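Local coordinates for uncharacterized protein (Escherichia coli O157:H7, PDB 4ZV9), which is of unknown function but belongs to the dienelactone hydrolase family and is probably a hydrolase with the alpha/beta-hydrolase fold, at residues Gly53-Ile58 against Gly86-Gly91. Sequence-based numbering, arbitrary orientation.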
ATOM      1  N   GLY A  53       5.558  -2.342  11.039  1.00 25.31           N
ATOM      2  CA  GLY A  53       6.730  -2.011  10.239  1.00 24.17           C
ATOM      3  C   GLY A  53       6.937  -2.857   8.991  1.00 24.59           C
ATOM      4  O   GLY A  53       6.071  -3.639   8.586  1.00 25.43           O
ATOM      5  N   LEU A  54       8.119  -2.707   8.408  1.00 23.45           N
ATOM      6  CA  LEU A  54       8.462  -3.325   7.154  1.00 22.17           C
ATOM      7  C   LEU A  54       8.981  -4.733   7.381  1.00 25.03           C
ATOM      8  O   LEU A  54      10.183  -4.927   7.550  1.00 26.55           O
ATOM      9  CB  LEU A  54       9.512  -2.465   6.447  1.00 22.91           C
ATOM     10  CG  LEU A  54       9.934  -2.945   5.049  1.00 22.95           C
ATOM     11  CD1 LEU A  54       8.748  -3.025   4.115  1.00 22.14           C
ATOM     12  CD2 LEU A  54      10.995  -2.015   4.486  1.00 23.88           C
ATOM     13  N   ASN A  55       8.068  -5.696   7.435  1.00 22.30           N
ATOM     14  CA  ASN A  55       8.424  -7.072   7.737  1.00 22.16           C
ATOM     15  C   ASN A  55       8.582  -7.883   6.441  1.00 22.14           C
ATOM     16  O   ASN A  55       8.329  -7.359   5.361  1.00 21.14           O
ATOM     17  CB  ASN A  55       7.433  -7.687   8.760  1.00 25.33           C
ATOM     18  CG  ASN A  55       6.029  -7.919   8.206  1.00 28.16           C
ATOM     19  OD1 ASN A  55       5.739  -7.695   7.040  1.00 28.47           O
ATOM     20  ND2 ASN A  55       5.140  -8.371   9.084  1.00 29.29           N
ATOM     21  N   PRO A  56       9.024  -9.140   6.533  1.00 21.47           N
ATOM     22  CA  PRO A  56       9.246  -9.886   5.286  1.00 22.69           C
ATOM     23  C   PRO A  56       8.033 -10.059   4.351  1.00 22.39           C
ATOM     24  O   PRO A  56       8.223 -10.187   3.139  1.00 21.13           O
ATOM     25  CB  PRO A  56       9.777 -11.229   5.775  1.00 21.34           C
ATOM     26  CG  PRO A  56      10.479 -10.886   7.057  1.00 24.33           C
ATOM     27  CD  PRO A  56       9.586  -9.843   7.697  1.00 22.78           C
ATOM     28  N   TYR A  57       6.824 -10.103   4.902  1.00 20.92           N
ATOM     29  CA  TYR A  57       5.614 -10.213   4.082  1.00 21.78           C
ATOM     30  C   TYR A  57       5.460  -9.017   3.173  1.00 20.87           C
ATOM     31  O   TYR A  57       5.277  -9.172   1.969  1.00 23.18           O
ATOM     32  CB  TYR A  57       4.377 -10.365   4.970  1.00 24.56           C
ATOM     33  CG  TYR A  57       3.059  -9.946   4.335  1.00 25.42           C
ATOM     34  CD1 TYR A  57       2.526 -10.635   3.244  1.00 26.07           C
ATOM     35  CD2 TYR A  57       2.324  -8.889   4.869  1.00 25.90           C
ATOM     36  CE1 TYR A  57       1.295 -10.271   2.693  1.00 26.85           C
ATOM     37  CE2 TYR A  57       1.111  -8.518   4.333  1.00 26.70           C
ATOM     38  CZ  TYR A  57       0.590  -9.208   3.245  1.00 29.26           C
ATOM     39  OH  TYR A  57      -0.635  -8.814   2.717  1.00 29.43           O
ATOM     40  N   ILE A  58       5.611  -7.818   3.722  1.00 21.80           N
ATOM     41  CA  ILE A  58       5.496  -6.607   2.909  1.00 21.47           C
ATOM     42  C   ILE A  58       6.618  -6.507   1.872  1.00 21.67           C
ATOM     43  O   ILE A  58       6.398  -6.062   0.740  1.00 21.85           O
ATOM     44  CB  ILE A  58       5.454  -5.342   3.786  1.00 21.98           C
ATOM     45  CG1 ILE A  58       4.220  -5.387   4.686  1.00 23.14           C
ATOM     46  CG2 ILE A  58       5.457  -4.090   2.911  1.00 20.57           C
ATOM     47  CD1 ILE A  58       2.886  -5.340   3.935  1.00 23.09           C
ATOM     48  N   GLY A  86      12.542  -7.598  14.075  1.00 23.04           N
ATOM     49  CA  GLY A  86      12.679  -9.031  13.858  1.00 26.44           C
ATOM     50  C   GLY A  86      11.455  -9.856  14.187  1.00 25.51           C
ATOM     51  O   GLY A  86      11.377 -11.040  13.801  1.00 24.68           O
ATOM     52  N   ASN A  87      10.538  -9.270  14.956  1.00 26.97           N
ATOM     53  CA  ASN A  87       9.277  -9.930  15.282  1.00 27.89           C
ATOM     54  C   ASN A  87       8.126  -8.932  15.291  1.00 30.73           C
ATOM     55  O   ASN A  87       8.302  -7.760  15.633  1.00 26.28           O
ATOM     56  CB  ASN A  87       9.338 -10.683  16.611  1.00 29.22           C
ATOM     57  CG  ASN A  87       9.566  -9.768  17.780  1.00 30.47           C
ATOM     58  OD1 ASN A  87       8.610  -9.339  18.423  1.00 31.02           O
ATOM     59  ND2 ASN A  87      10.841  -9.471  18.086  1.00 31.36           N
ATOM     60  N   ASP A  88       6.945  -9.436  14.952  1.00 28.99           N
ATOM     61  CA  ASP A  88       5.769  -8.600  14.827  1.00 32.98           C
ATOM     62  C   ASP A  88       5.276  -7.977  16.138  1.00 33.44           C
ATOM     63  O   ASP A  88       4.787  -6.852  16.121  1.00 31.82           O
ATOM     64  CB  ASP A  88       4.647  -9.383  14.137  1.00 32.52           C
ATOM     65  CG  ASP A  88       4.830  -9.467  12.621  1.00 32.15           C
ATOM     66  OD1 ASP A  88       5.869  -9.024  12.076  1.00 28.75           O
ATOM     67  OD2 ASP A  88       3.914 -10.009  11.973  1.00 31.08           O
ATOM     68  N   ASP A  89       5.411  -8.682  17.261  1.00 32.88           N
ATOM     69  CA  ASP A  89       4.984  -8.127  18.554  1.00 35.55           C
ATOM     70  C   ASP A  89       5.764  -6.853  18.899  1.00 34.51           C
ATOM     71  O   ASP A  89       5.187  -5.845  19.317  1.00 33.18           O
ATOM     72  CB  ASP A  89       5.165  -9.150  19.689  1.00 43.06           C
ATOM     73  CG  ASP A  89       4.123 -10.269  19.663  1.00 47.15           C
ATOM     74  OD1 ASP A  89       3.041 -10.082  19.062  1.00 49.81           O
ATOM     75  OD2 ASP A  89       4.370 -11.326  20.289  1.00 52.98           O
ATOM     76  N   LYS A  90       7.086  -6.907  18.767  1.00 32.27           N
ATOM     77  CA  LYS A  90       7.905  -5.745  19.065  1.00 32.63           C
ATOM     78  C   LYS A  90       7.648  -4.671  18.002  1.00 32.05           C
ATOM     79  O   LYS A  90       7.613  -3.482  18.321  1.00 29.94           O
ATOM     80  CB  LYS A  90       9.383  -6.115  19.122  1.00 36.28           C
ATOM     81  CG  LYS A  90      10.294  -4.984  19.563  1.00 36.11           C
ATOM     82  CD  LYS A  90      10.015  -4.565  20.988  1.00 45.18           C
ATOM     83  CE  LYS A  90      10.994  -3.496  21.437  1.00 52.22           C
ATOM     84  NZ  LYS A  90      10.806  -3.160  22.875  1.00 59.09           N
ATOM     85  N   GLY A  91       7.423  -5.097  16.764  1.00 29.90           N
ATOM     86  CA  GLY A  91       7.122  -4.172  15.682  1.00 27.91           C
ATOM     87  C   GLY A  91       5.877  -3.363  16.008  1.00 31.32           C
ATOM     88  O   GLY A  91       5.857  -2.154  15.813  1.00 29.01           O
TER
HETATM   89  O   HOH W   1       2.933 -10.627   9.457  1.00 21.68           O
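N55 and D88 join the two segments through one direct hydrogen bond. ND2 of N55 donates a hydrogen bond to OD1 of D88 over 3.1 Å, and the bond is nearly straight at 175°. The acceptor lies in the plane of the amide. The donor meets OD1 from the syn side of the carboxylate, tilted out of its plane. The two side chains cross at about a right angle, yet their flat ends are only 23° apart in tilt.

A water donates to OD2 of D88 at 2.8 Å and accepts a weak bond from ND2 of N55. One N-H of the amide thus goes to D88 OD1 and the other makes the weak bond to the water.

The other end of the N55 amide serves its own helix. With chi1 at 69°, CG sits between the backbone N and the carbonyl carbon, and OD1 turns back to accept a weak capping bond from I58 N at 3.3 Å. N87 caps helix 88-97 with a shorter bond from K90 N to its OD1, 2.9 Å, the donor above the carbonyl plane.

The D88 carboxylate has further partners. Y84 OH bonds to OD1, and R52 NE forms a salt bridge with OD2. The arginine probably favours the charged form. G53 N bonds to Q95 of helix 88-97.

N55 is therefore an N-cap for helix 56-67. The contact joins the loop after strand 42-48 to the start of helix 88-97, which follows strand 71-75, within the alpha/beta-hydrolase fold.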